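Local atomic coordinates of coiled-coil and C2 domain-containing protein 1-like (Drosophila melanogaster, PDB entry 6EI6), a protein that binds phosphatidylinositol monophosphates and regulates the ESCRT-III component Shrub in endosomal sorting, probably by preventing its inappropriate polymerisation. Residues Q45-L50 with K81-V86; F99-R104 with K264-D269; E121-R126 with D170-V175; E225-Y230 with E244-V249. All coordinates share one frame; numbering follows the deposited sequence.

Contact 1 (Q45-L50 with K81-V86); sequences QLAKQL and KDLDLV
Leu46 is the first residue of 45-50 to reach across, and it does so with nearly the whole of its side chain. Its CB rests on Leu83 CD1 at 3.9 Å. CD1 goes further, past the backbone N of Leu83, to meet CG2 of Val86 at 3.8 Å, while CD2 lies on the CB methylene of Asp82, the two side chains crossing at about a right angle. With chi1 at -70°, Leu46 CG stands beside its own backbone N, which points CD1 into the angle between Asp82, Leu83 and Val86 and leaves CD2 on Asp82. Next comes Ala47, small enough for Leu83 CD2 to approach its CA to 4.1 Å. Gln49 turns to strand 265-268 instead, where its OE1 accepts from Leu266 N. One turn beyond Leu46, Leu50 brings CD2 against the same Leu83 methyl at 4.0 Å, so that Leu83 lies against three residues of the facing helix. Helices 34-62 and 66-91 run antiparallel here, the short segments 9.6 Å apart at closest approach and 157° between their directions. No hydrogen bond links the two segments, and Asp82 OD2, like Gln49, accepts from the strand, at Leu268 N. Leucine, alanine and valine therefore hold this helical hairpin by apolar packing, whereas the carboxylate and amide beside them are used to dock a third element onto the pair.

Contact 2 (F99-R104 with K264-D269); sequences FHYEKR and KWLVLD
His100 and Phe99 both place CG between the backbone N and the carbonyl carbon (chi1 62° in each), but on strand 99-102 this sends their rings to different sides. The imidazole lies alongside Val267 and gives ND1 to Asp269 OD1 in a hydrogen bond modelled at 2.5 Å, shorter than can be trusted, with ring and carboxylate planes 40° apart. Its NE2 donates to Glu102 OE2 at 2.8 Å; with a carboxylate at each nitrogen the ring is probably held in this rotation, and these two acids would probably favour its protonated form. Phe99 instead brings CD1 to Leu266 CG, 3.8 Å away. Arg104, bent at its second torsion, doubles back over Trp265: its CG sits over the five-membered ring, 3.5 Å from the centroid, in a CH-pi contact. The guanidinium follows, tilted 28° from the indole plane, and grips Glu102 OE1 end-on with NH1 and NH2. Two antiparallel hydrogen-bonded pairs, His100 with Val267 and Glu102 with Trp265, carry the backbone. Leu266 and Trp265 also reach helix 34-62, and Leu268 packs on helix 66-91. What results is a two-stranded antiparallel sheet laid against the helical hairpin, joining the chain just after that hairpin to its C-terminal end.

Contact 3 (E121-R126 with D170-V175); sequences EIVVVR and DERFKV
Strands 121-126 and 171-175 run antiparallel, 4.6 Å apart at closest approach and with 160° between their directions. Ile122 and Phe173 form a hydrogen-bonded pair, each N 2.8 Å from the other's O. At the next such pair the bonding slackens: Val124 N reaches Glu171 O at 3.1 Å, but the return bond from Glu171 N to Val124 O is weak at 3.4 Å. Between them, CA of Arg172 makes a CA-H...O contact with Ile122 O.

On the face carrying Glu121, Val123 and Arg172, the acid extends fully (chi1 -176°), which carries its carboxylate over to the neighbouring strand. OE2 and Arg172 NH1 form a salt bridge at 2.8 Å, approached at the guanidinium edge; as a hydrogen bond it is weak, its N-H strongly bent, and the two flat groups are turned 70° apart. Val123 CG2 lies over one face of that guanidinium, 3.8 Å from NH1, the two side chains pointing the same way. Lys174 adds its CE methylene, 3.6 Å from Glu121 OE1. The other face is mostly apolar: Phe173 brings CE1 to Val124 CG2; Glu171, also on this side, leads its carboxylate away to the backbone N of Asn159.

In the C2 beta-sandwich, strand 119-128 lies between edge strand 171-176 and strand 241-249, whose Arg248 shares Glu121 OE2; a classic beta bulge sets both Val125 and Arg126 opposite Glu244. Ile122 and Val124 pack across the sandwich on strands 140-145 and 192-199 of the second sheet.

Contact 4 (E225-Y230 with E244-V249); sequences EIHDTY and EVKIRV
His227 and Glu244 join edge strand 225-233 to strand 241-249 through their side chains. The imidazole carbon CG stands anti to the backbone N (chi1 172°), and Glu244 is extended throughout, so that NE2 meets OE2 at 2.8 Å with the N-H nearly straight at 168°. The carboxylate oxygen is met on its anti side, somewhat out of plane, yet it lies close to the ring plane, and the two flat groups are only 19° apart. Lys246 runs alongside the ring, pointing the same way, its CG 3.8 Å from CD2; its extended chain then sets CE squarely over the ring centre, a CH-pi contact 4.0 Å from the centroid. Further along, Thr229 CG2 lies on Glu244 CB at 3.5 Å, against the aliphatic part of the same acid.

At the other end Glu225 sets CG between its backbone N and carbonyl carbon, then bends at the next bond. Its CB touches Arg248 CG at 3.8 Å, and a water spans the polar ends, donating to Glu225 OE1 and accepting from Arg248 NE. Arg248 also pairs with Glu121 and Asp114.

On the opposite face Ile226, Val245 and Ile247 form the apolar part, although Asp228, further along, is an exposed acid on the same side. Backbone bonds such as Ile226 N to Ile247 O, 2.7 Å, tie the strands. Each acid ties its strand to a further element, Glu244 to Arg126 of strand 119-128 and Glu225 to His59 of helix 34-62; the arginines beside them would probably help keep both acids ionised.

How the contacts relate
Contacts 3 and 4 belong to one sheet of the C2 sandwich: strands 119-128 and 241-249 are neighbours, and each contact adds an outer strand. In both, mostly apolar side chains face the second sheet and charged ones lie chiefly on the other face, where Glu121 and Arg248 are nevertheless buried; contact 3 relies on an arginine-carboxylate bridge, contact 4 on a histidine, a lysine and a water. Contacts 1 and 2 lie about 29 to 40 Å from these, centre to centre. Contact 1 is apolar helix packing; contact 2, with more exposed residues and richer in polar bonds, flanks it through strand 265-268 and closes a chain loop that includes contacts 3 and 4.

Contact 1 (Q45-L50 with K81-V86)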
# COMPACT_ATOMS: atom_id res chain seq x y z
N GLN A 45 -15.35 3.51 -14.72
CA GLN A 45 -15.00 2.10 -14.78
C GLN A 45 -13.63 1.91 -15.41
O GLN A 45 -12.82 1.12 -14.90
CB GLN A 45 -16.06 1.33 -15.57
CG GLN A 45 -15.70 -0.15 -15.75
CD GLN A 45 -15.91 -0.94 -14.47
OE1 GLN A 45 -16.76 -0.59 -13.67
NE2 GLN A 45 -15.14 -2.01 -14.28
N LEU A 46 -13.35 2.63 -16.49
CA LEU A 46 -12.06 2.49 -17.17
C LEU A 46 -10.94 3.04 -16.30
O LEU A 46 -9.86 2.42 -16.21
CB LEU A 46 -12.10 3.21 -18.53
CG LEU A 46 -12.99 2.56 -19.61
CD1 LEU A 46 -13.25 3.52 -20.80
CD2 LEU A 46 -12.38 1.24 -20.10
N ALA A 47 -11.17 4.17 -15.63
CA ALA A 47 -10.18 4.70 -14.69
C ALA A 47 -9.88 3.70 -13.57
O ALA A 47 -8.72 3.53 -13.20
CB ALA A 47 -10.65 6.04 -14.11
N LYS A 48 -10.91 3.01 -13.04
CA LYS A 48 -10.66 1.98 -12.03
C LYS A 48 -9.85 0.83 -12.61
O LYS A 48 -8.98 0.27 -11.94
CB LYS A 48 -11.95 1.43 -11.45
CG LYS A 48 -12.63 2.28 -10.41
CD LYS A 48 -13.93 1.63 -9.94
CE LYS A 48 -14.72 2.59 -9.07
NZ LYS A 48 -14.83 3.95 -9.70
N GLN A 49 -10.14 0.46 -13.86
CA GLN A 49 -9.39 -0.61 -14.50
C GLN A 49 -7.94 -0.19 -14.71
O GLN A 49 -7.02 -0.98 -14.47
CB GLN A 49 -10.05 -0.97 -15.84
CG GLN A 49 -11.31 -1.82 -15.71
CD GLN A 49 -12.10 -2.01 -17.02
OE1 GLN A 49 -13.30 -2.31 -16.97
NE2 GLN A 49 -11.45 -1.83 -18.19
N LEU A 50 -7.74 1.05 -15.17
CA LEU A 50 -6.39 1.59 -15.30
C LEU A 50 -5.62 1.48 -13.98
O LEU A 50 -4.49 0.97 -13.95
CB LEU A 50 -6.46 3.04 -15.75
CG LEU A 50 -5.13 3.65 -16.12
CD1 LEU A 50 -4.50 2.81 -17.23
CD2 LEU A 50 -5.35 5.10 -16.54
N LYS A 81 -6.05 3.84 -23.90
CA LYS A 81 -6.62 4.12 -25.21
C LYS A 81 -8.14 4.24 -25.14
O LYS A 81 -8.73 5.16 -25.72
CB LYS A 81 -6.23 3.03 -26.22
CG LYS A 81 -4.77 3.02 -26.61
CD LYS A 81 -4.54 2.35 -27.97
CE LYS A 81 -3.06 2.40 -28.37
NZ LYS A 81 -2.17 1.62 -27.43
N ASP A 82 -8.78 3.32 -24.42
CA ASP A 82 -10.24 3.33 -24.36
C ASP A 82 -10.72 4.53 -23.56
O ASP A 82 -11.69 5.20 -23.94
CB ASP A 82 -10.77 2.01 -23.79
CG ASP A 82 -10.86 0.91 -24.85
OD1 ASP A 82 -10.61 1.23 -26.05
OD2 ASP A 82 -11.19 -0.26 -24.50
N LEU A 83 -10.02 4.82 -22.46
CA LEU A 83 -10.27 6.03 -21.69
C LEU A 83 -10.16 7.28 -22.56
O LEU A 83 -11.02 8.17 -22.50
CB LEU A 83 -9.27 6.09 -20.53
CG LEU A 83 -9.58 6.93 -19.31
CD1 LEU A 83 -11.06 6.99 -18.97
CD2 LEU A 83 -8.80 6.31 -18.17
N ASP A 84 -9.11 7.35 -23.40
CA ASP A 84 -8.94 8.51 -24.28
C ASP A 84 -10.05 8.58 -25.31
O ASP A 84 -10.56 9.67 -25.62
CB ASP A 84 -7.58 8.45 -25.01
CG ASP A 84 -6.39 8.50 -24.07
OD1 ASP A 84 -6.51 9.06 -22.94
OD2 ASP A 84 -5.32 7.98 -24.47
N LEU A 85 -10.43 7.43 -25.87
CA LEU A 85 -11.52 7.37 -26.84
C LEU A 85 -12.83 7.88 -26.24
O LEU A 85 -13.61 8.55 -26.92
CB LEU A 85 -11.71 5.93 -27.31
CG LEU A 85 -10.81 5.44 -28.44
CD1 LEU A 85 -11.07 3.96 -28.67
CD2 LEU A 85 -11.11 6.24 -29.69
N VAL A 86 -13.11 7.54 -24.98
CA VAL A 86 -14.36 7.99 -24.36
C VAL A 86 -14.29 9.48 -24.07
O VAL A 86 -15.26 10.21 -24.33
CB VAL A 86 -14.67 7.19 -23.08
CG1 VAL A 86 -15.88 7.79 -22.38
CG2 VAL A 86 -14.90 5.71 -23.37

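Contact 2 (F99-R104 with K264-D269)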
# COMPACT_ATOMS: atom_id res chain seq x y z
N PHE A 99 -19.68 -0.48 -26.37
CA PHE A 99 -18.76 -1.26 -25.58
C PHE A 99 -19.41 -2.58 -25.21
O PHE A 99 -20.59 -2.81 -25.46
CB PHE A 99 -18.34 -0.49 -24.31
CG PHE A 99 -19.49 -0.20 -23.40
CD1 PHE A 99 -19.88 -1.11 -22.43
CD2 PHE A 99 -20.22 0.97 -23.55
CE1 PHE A 99 -20.96 -0.84 -21.61
CE2 PHE A 99 -21.30 1.25 -22.72
CZ PHE A 99 -21.68 0.35 -21.75
N HIS A 100 -18.63 -3.43 -24.56
CA HIS A 100 -19.10 -4.74 -24.15
C HIS A 100 -18.21 -5.14 -23.00
O HIS A 100 -17.29 -4.41 -22.64
CB HIS A 100 -19.03 -5.76 -25.29
CG HIS A 100 -17.64 -5.98 -25.79
ND1 HIS A 100 -17.00 -5.11 -26.65
CD2 HIS A 100 -16.73 -6.95 -25.50
CE1 HIS A 100 -15.77 -5.54 -26.89
NE2 HIS A 100 -15.58 -6.66 -26.20
N TYR A 101 -18.44 -6.33 -22.46
CA TYR A 101 -17.74 -6.85 -21.30
C TYR A 101 -16.88 -8.04 -21.69
O TYR A 101 -17.30 -8.89 -22.47
CB TYR A 101 -18.75 -7.24 -20.20
CG TYR A 101 -19.58 -6.04 -19.81
CD1 TYR A 101 -19.05 -5.05 -18.99
CD2 TYR A 101 -20.86 -5.86 -20.33
CE1 TYR A 101 -19.78 -3.92 -18.67
CE2 TYR A 101 -21.60 -4.73 -20.02
CZ TYR A 101 -21.06 -3.78 -19.19
OH TYR A 101 -21.79 -2.65 -18.88
N GLU A 102 -15.66 -8.09 -21.13
CA GLU A 102 -14.79 -9.26 -21.20
C GLU A 102 -14.29 -9.64 -19.81
O GLU A 102 -14.77 -9.11 -18.81
CB GLU A 102 -13.63 -8.99 -22.13
CG GLU A 102 -14.06 -8.45 -23.43
CD GLU A 102 -12.90 -8.25 -24.39
OE1 GLU A 102 -11.74 -8.33 -23.92
OE2 GLU A 102 -13.14 -7.99 -25.59
N LYS A 103 -13.32 -10.56 -19.74
CA LYS A 103 -12.66 -10.91 -18.49
C LYS A 103 -11.16 -10.72 -18.63
O LYS A 103 -10.60 -10.78 -19.72
CB LYS A 103 -12.92 -12.36 -18.09
CG LYS A 103 -14.37 -12.64 -17.75
CD LYS A 103 -14.62 -14.15 -17.72
CE LYS A 103 -15.90 -14.46 -16.94
NZ LYS A 103 -15.82 -13.96 -15.52
N ARG A 104 -10.52 -10.50 -17.49
CA ARG A 104 -9.08 -10.38 -17.43
C ARG A 104 -8.60 -11.16 -16.22
O ARG A 104 -9.17 -11.02 -15.13
CB ARG A 104 -8.64 -8.92 -17.32
CG ARG A 104 -8.85 -8.15 -18.58
CD ARG A 104 -8.01 -8.72 -19.70
NE ARG A 104 -8.22 -7.94 -20.91
CZ ARG A 104 -9.22 -8.13 -21.76
NH1 ARG A 104 -10.10 -9.11 -21.55
NH2 ARG A 104 -9.34 -7.35 -22.82
N LYS A 264 -15.88 -8.35 -15.21
CA LYS A 264 -16.60 -7.54 -16.17
C LYS A 264 -15.69 -6.40 -16.64
O LYS A 264 -15.91 -5.22 -16.37
CB LYS A 264 -17.90 -7.03 -15.59
CG LYS A 264 -18.55 -8.00 -14.65
CD LYS A 264 -20.03 -7.68 -14.44
CE LYS A 264 -20.25 -6.93 -13.12
NZ LYS A 264 -21.68 -6.53 -12.94
N TRP A 265 -14.65 -6.76 -17.36
CA TRP A 265 -13.73 -5.77 -17.89
C TRP A 265 -14.44 -5.01 -19.01
O TRP A 265 -14.74 -5.58 -20.06
CB TRP A 265 -12.48 -6.48 -18.41
CG TRP A 265 -11.27 -5.63 -18.52
CD1 TRP A 265 -10.71 -5.15 -19.66
CD2 TRP A 265 -10.42 -5.21 -17.44
NE1 TRP A 265 -9.57 -4.45 -19.37
CE2 TRP A 265 -9.37 -4.48 -18.01
CE3 TRP A 265 -10.45 -5.41 -16.06
CZ2 TRP A 265 -8.36 -3.90 -17.24
CZ3 TRP A 265 -9.46 -4.84 -15.29
CH2 TRP A 265 -8.42 -4.09 -15.89
N LEU A 266 -14.67 -3.72 -18.81
CA LEU A 266 -15.27 -2.92 -19.87
C LEU A 266 -14.23 -2.66 -20.95
O LEU A 266 -13.10 -2.27 -20.65
CB LEU A 266 -15.82 -1.61 -19.31
CG LEU A 266 -16.80 -0.83 -20.16
CD1 LEU A 266 -17.78 -0.12 -19.27
CD2 LEU A 266 -16.08 0.16 -21.09
N VAL A 267 -14.61 -2.90 -22.21
CA VAL A 267 -13.75 -2.77 -23.38
C VAL A 267 -14.57 -2.10 -24.49
O VAL A 267 -15.70 -2.52 -24.74
CB VAL A 267 -13.23 -4.15 -23.86
CG1 VAL A 267 -12.61 -4.07 -25.26
CG2 VAL A 267 -12.28 -4.78 -22.87
N LEU A 268 -14.02 -1.08 -25.15
CA LEU A 268 -14.78 -0.51 -26.26
C LEU A 268 -14.79 -1.46 -27.46
O LEU A 268 -13.84 -2.21 -27.69
CB LEU A 268 -14.21 0.83 -26.68
CG LEU A 268 -14.04 1.83 -25.53
CD1 LEU A 268 -13.42 3.12 -26.04
CD2 LEU A 268 -15.34 2.10 -24.79
N ASP A 269 -15.89 -1.45 -28.21
CA ASP A 269 -15.81 -1.90 -29.60
C ASP A 269 -15.00 -0.86 -30.37
O ASP A 269 -15.04 0.33 -30.05
CB ASP A 269 -17.20 -2.07 -30.21
CG ASP A 269 -18.17 -2.86 -29.32
OD1 ASP A 269 -17.77 -3.41 -28.27
OD2 ASP A 269 -19.36 -2.95 -29.70

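Contact 3 (E121-R126 with D170-V175)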
# COMPACT_ATOMS: atom_id res chain seq x y z
N GLU A 121 2.46 -8.96 7.53
CA GLU A 121 3.88 -8.89 7.83
C GLU A 121 4.35 -7.44 7.86
O GLU A 121 3.98 -6.64 6.99
CB GLU A 121 4.69 -9.68 6.80
CG GLU A 121 6.17 -9.72 7.11
CD GLU A 121 6.94 -10.54 6.11
OE1 GLU A 121 7.20 -11.74 6.40
OE2 GLU A 121 7.27 -9.99 5.03
N ILE A 122 5.18 -7.10 8.86
CA ILE A 122 5.82 -5.79 8.97
C ILE A 122 7.32 -5.98 8.86
O ILE A 122 7.89 -6.85 9.52
CB ILE A 122 5.45 -5.08 10.28
CG1 ILE A 122 3.96 -4.80 10.30
CG2 ILE A 122 6.23 -3.79 10.43
CD1 ILE A 122 3.43 -4.53 11.68
N VAL A 123 7.97 -5.17 8.02
CA VAL A 123 9.40 -5.23 7.81
C VAL A 123 9.99 -3.88 8.17
O VAL A 123 9.64 -2.86 7.55
CB VAL A 123 9.76 -5.59 6.36
CG1 VAL A 123 11.25 -5.72 6.21
CG2 VAL A 123 9.04 -6.87 5.92
N VAL A 124 10.85 -3.86 9.18
CA VAL A 124 11.64 -2.67 9.50
C VAL A 124 12.95 -2.81 8.74
O VAL A 124 13.75 -3.70 9.03
CB VAL A 124 11.86 -2.52 11.01
CG1 VAL A 124 12.49 -1.18 11.35
CG2 VAL A 124 10.55 -2.67 11.77
N VAL A 125 13.16 -1.96 7.75
CA VAL A 125 14.21 -2.17 6.76
C VAL A 125 15.50 -1.43 7.12
O VAL A 125 16.59 -1.97 6.96
CB VAL A 125 13.71 -1.78 5.35
CG1 VAL A 125 14.80 -2.01 4.33
CG2 VAL A 125 12.47 -2.57 4.99
N ARG A 126 15.41 -0.17 7.52
CA ARG A 126 16.65 0.57 7.77
C ARG A 126 16.29 1.98 8.21
O ARG A 126 15.21 2.49 7.89
CB ARG A 126 17.58 0.64 6.54
CG ARG A 126 17.03 1.38 5.33
CD ARG A 126 17.98 1.39 4.12
NE ARG A 126 17.75 2.60 3.31
CZ ARG A 126 18.20 2.79 2.07
NH1 ARG A 126 18.92 1.86 1.46
NH2 ARG A 126 17.92 3.93 1.43
N ASP A 170 16.89 -5.60 9.64
CA ASP A 170 16.25 -6.32 8.54
C ASP A 170 15.37 -7.38 9.14
O ASP A 170 15.54 -8.57 8.90
CB ASP A 170 17.26 -6.93 7.58
CG ASP A 170 17.82 -5.90 6.62
OD1 ASP A 170 17.02 -5.17 6.00
OD2 ASP A 170 19.05 -5.81 6.49
N GLU A 171 14.41 -6.93 9.94
CA GLU A 171 13.61 -7.82 10.75
C GLU A 171 12.16 -7.76 10.32
O GLU A 171 11.62 -6.68 10.09
CB GLU A 171 13.73 -7.47 12.24
CG GLU A 171 14.90 -8.16 12.92
CD GLU A 171 15.17 -7.58 14.29
OE1 GLU A 171 14.41 -7.92 15.23
OE2 GLU A 171 16.14 -6.78 14.41
N ARG A 172 11.56 -8.95 10.24
CA ARG A 172 10.18 -9.15 9.84
C ARG A 172 9.38 -9.64 11.03
O ARG A 172 9.84 -10.51 11.78
CB ARG A 172 10.10 -10.16 8.69
CG ARG A 172 11.27 -10.13 7.73
CD ARG A 172 11.01 -10.97 6.46
NE ARG A 172 11.72 -10.42 5.29
CZ ARG A 172 11.15 -9.99 4.15
NH1 ARG A 172 9.84 -10.07 3.97
NH2 ARG A 172 11.91 -9.50 3.18
N PHE A 173 8.17 -9.11 11.20
CA PHE A 173 7.28 -9.55 12.26
C PHE A 173 5.94 -9.87 11.62
O PHE A 173 5.47 -9.11 10.76
CB PHE A 173 7.10 -8.48 13.36
CG PHE A 173 8.40 -7.85 13.83
CD1 PHE A 173 9.04 -6.87 13.06
CD2 PHE A 173 8.99 -8.22 15.02
CE1 PHE A 173 10.23 -6.30 13.47
CE2 PHE A 173 10.18 -7.64 15.44
CZ PHE A 173 10.80 -6.69 14.66
N LYS A 174 5.33 -10.99 12.00
CA LYS A 174 4.05 -11.40 11.46
C LYS A 174 2.99 -11.35 12.54
O LYS A 174 3.26 -11.65 13.70
CB LYS A 174 4.12 -12.81 10.86
CG LYS A 174 4.95 -12.93 9.57
CD LYS A 174 4.82 -14.34 8.97
CE LYS A 174 5.99 -14.71 8.07
NZ LYS A 174 5.80 -16.04 7.40
N VAL A 175 1.78 -10.95 12.18
CA VAL A 175 0.68 -10.94 13.14
C VAL A 175 -0.55 -11.52 12.46
O VAL A 175 -0.63 -11.61 11.23
CB VAL A 175 0.42 -9.51 13.69
CG1 VAL A 175 -0.39 -8.68 12.71
CG2 VAL A 175 -0.27 -9.59 15.03

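Contact 4 (E225-Y230 with E244-V249)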
# COMPACT_ATOMS: atom_id res chain seq x y z
N GLU A 225 1.07 -4.58 -0.77
CA GLU A 225 2.16 -4.16 0.10
C GLU A 225 2.30 -2.65 0.09
O GLU A 225 1.98 -1.98 -0.90
CB GLU A 225 3.48 -4.83 -0.27
CG GLU A 225 4.08 -4.44 -1.59
CD GLU A 225 3.65 -5.36 -2.72
OE1 GLU A 225 3.59 -6.60 -2.52
OE2 GLU A 225 3.34 -4.84 -3.81
N ILE A 226 2.76 -2.12 1.22
CA ILE A 226 3.25 -0.75 1.35
C ILE A 226 4.76 -0.82 1.50
O ILE A 226 5.28 -1.67 2.24
CB ILE A 226 2.61 -0.04 2.55
CG1 ILE A 226 1.10 0.05 2.36
CG2 ILE A 226 3.24 1.33 2.77
CD1 ILE A 226 0.32 0.37 3.64
N HIS A 227 5.48 0.01 0.76
CA HIS A 227 6.93 0.07 0.89
C HIS A 227 7.40 1.49 0.59
O HIS A 227 7.36 1.94 -0.55
CB HIS A 227 7.61 -0.93 -0.03
CG HIS A 227 9.10 -0.78 -0.08
ND1 HIS A 227 9.85 -1.16 -1.17
CD2 HIS A 227 9.98 -0.28 0.82
CE1 HIS A 227 11.13 -0.91 -0.94
NE2 HIS A 227 11.23 -0.37 0.26
N ASP A 228 7.84 2.19 1.62
CA ASP A 228 8.29 3.57 1.45
C ASP A 228 9.31 3.87 2.54
O ASP A 228 9.67 3.01 3.35
CB ASP A 228 7.10 4.52 1.50
CG ASP A 228 7.19 5.60 0.45
OD1 ASP A 228 8.31 5.85 -0.03
OD2 ASP A 228 6.14 6.20 0.09
N THR A 229 9.78 5.11 2.55
CA THR A 229 10.66 5.64 3.58
C THR A 229 10.00 6.90 4.14
O THR A 229 9.46 7.70 3.38
CB THR A 229 12.03 5.96 3.00
OG1 THR A 229 11.88 7.03 2.08
CG2 THR A 229 12.60 4.79 2.26
N TYR A 230 10.03 7.06 5.46
CA TYR A 230 9.23 8.07 6.14
C TYR A 230 10.08 8.92 7.07
O TYR A 230 11.07 8.46 7.64
CB TYR A 230 8.08 7.42 6.94
CG TYR A 230 7.19 6.51 6.13
CD1 TYR A 230 7.58 5.21 5.80
CD2 TYR A 230 5.96 6.95 5.67
CE1 TYR A 230 6.78 4.39 5.05
CE2 TYR A 230 5.14 6.13 4.93
CZ TYR A 230 5.55 4.86 4.61
OH TYR A 230 4.72 4.07 3.88
N GLU A 244 12.77 3.27 6.70
CA GLU A 244 12.24 2.55 5.55
C GLU A 244 11.57 1.26 6.02
O GLU A 244 12.17 0.48 6.77
CB GLU A 244 13.33 2.24 4.54
CG GLU A 244 12.81 1.45 3.37
CD GLU A 244 13.91 0.96 2.49
OE1 GLU A 244 15.06 1.41 2.66
OE2 GLU A 244 13.64 0.11 1.62
N VAL A 245 10.36 1.03 5.53
CA VAL A 245 9.45 0.05 6.12
C VAL A 245 8.61 -0.60 5.02
O VAL A 245 8.30 0.02 4.00
CB VAL A 245 8.59 0.78 7.18
CG1 VAL A 245 7.25 0.12 7.36
CG2 VAL A 245 9.35 0.86 8.49
N LYS A 246 8.25 -1.87 5.22
CA LYS A 246 7.32 -2.58 4.37
C LYS A 246 6.15 -3.11 5.20
O LYS A 246 6.34 -3.52 6.35
CB LYS A 246 7.98 -3.75 3.66
CG LYS A 246 9.18 -3.39 2.80
CD LYS A 246 9.85 -4.67 2.34
CE LYS A 246 10.72 -4.41 1.13
NZ LYS A 246 11.37 -5.68 0.69
N ILE A 247 4.94 -3.08 4.64
CA ILE A 247 3.80 -3.77 5.23
C ILE A 247 3.15 -4.61 4.15
O ILE A 247 2.79 -4.10 3.08
CB ILE A 247 2.79 -2.80 5.85
CG1 ILE A 247 3.51 -1.74 6.68
CG2 ILE A 247 1.79 -3.58 6.69
CD1 ILE A 247 2.57 -0.76 7.32
N ARG A 248 3.02 -5.91 4.40
CA ARG A 248 2.67 -6.84 3.35
C ARG A 248 1.55 -7.76 3.79
O ARG A 248 1.54 -8.24 4.92
CB ARG A 248 3.88 -7.68 2.95
CG ARG A 248 5.09 -6.84 2.59
CD ARG A 248 6.29 -7.73 2.30
NE ARG A 248 6.07 -8.58 1.12
CZ ARG A 248 5.89 -9.90 1.18
NH1 ARG A 248 5.90 -10.53 2.36
NH2 ARG A 248 5.71 -10.60 0.06
N VAL A 249 0.61 -8.01 2.88
CA VAL A 249 -0.43 -9.01 3.08
C VAL A 249 -0.44 -9.95 1.88
O VAL A 249 0.15 -9.67 0.83
CB VAL A 249 -1.81 -8.38 3.30
CG1 VAL A 249 -1.86 -7.71 4.64
CG2 VAL A 249 -2.10 -7.38 2.18
O HOH W 1 5.93 -7.85 -1.53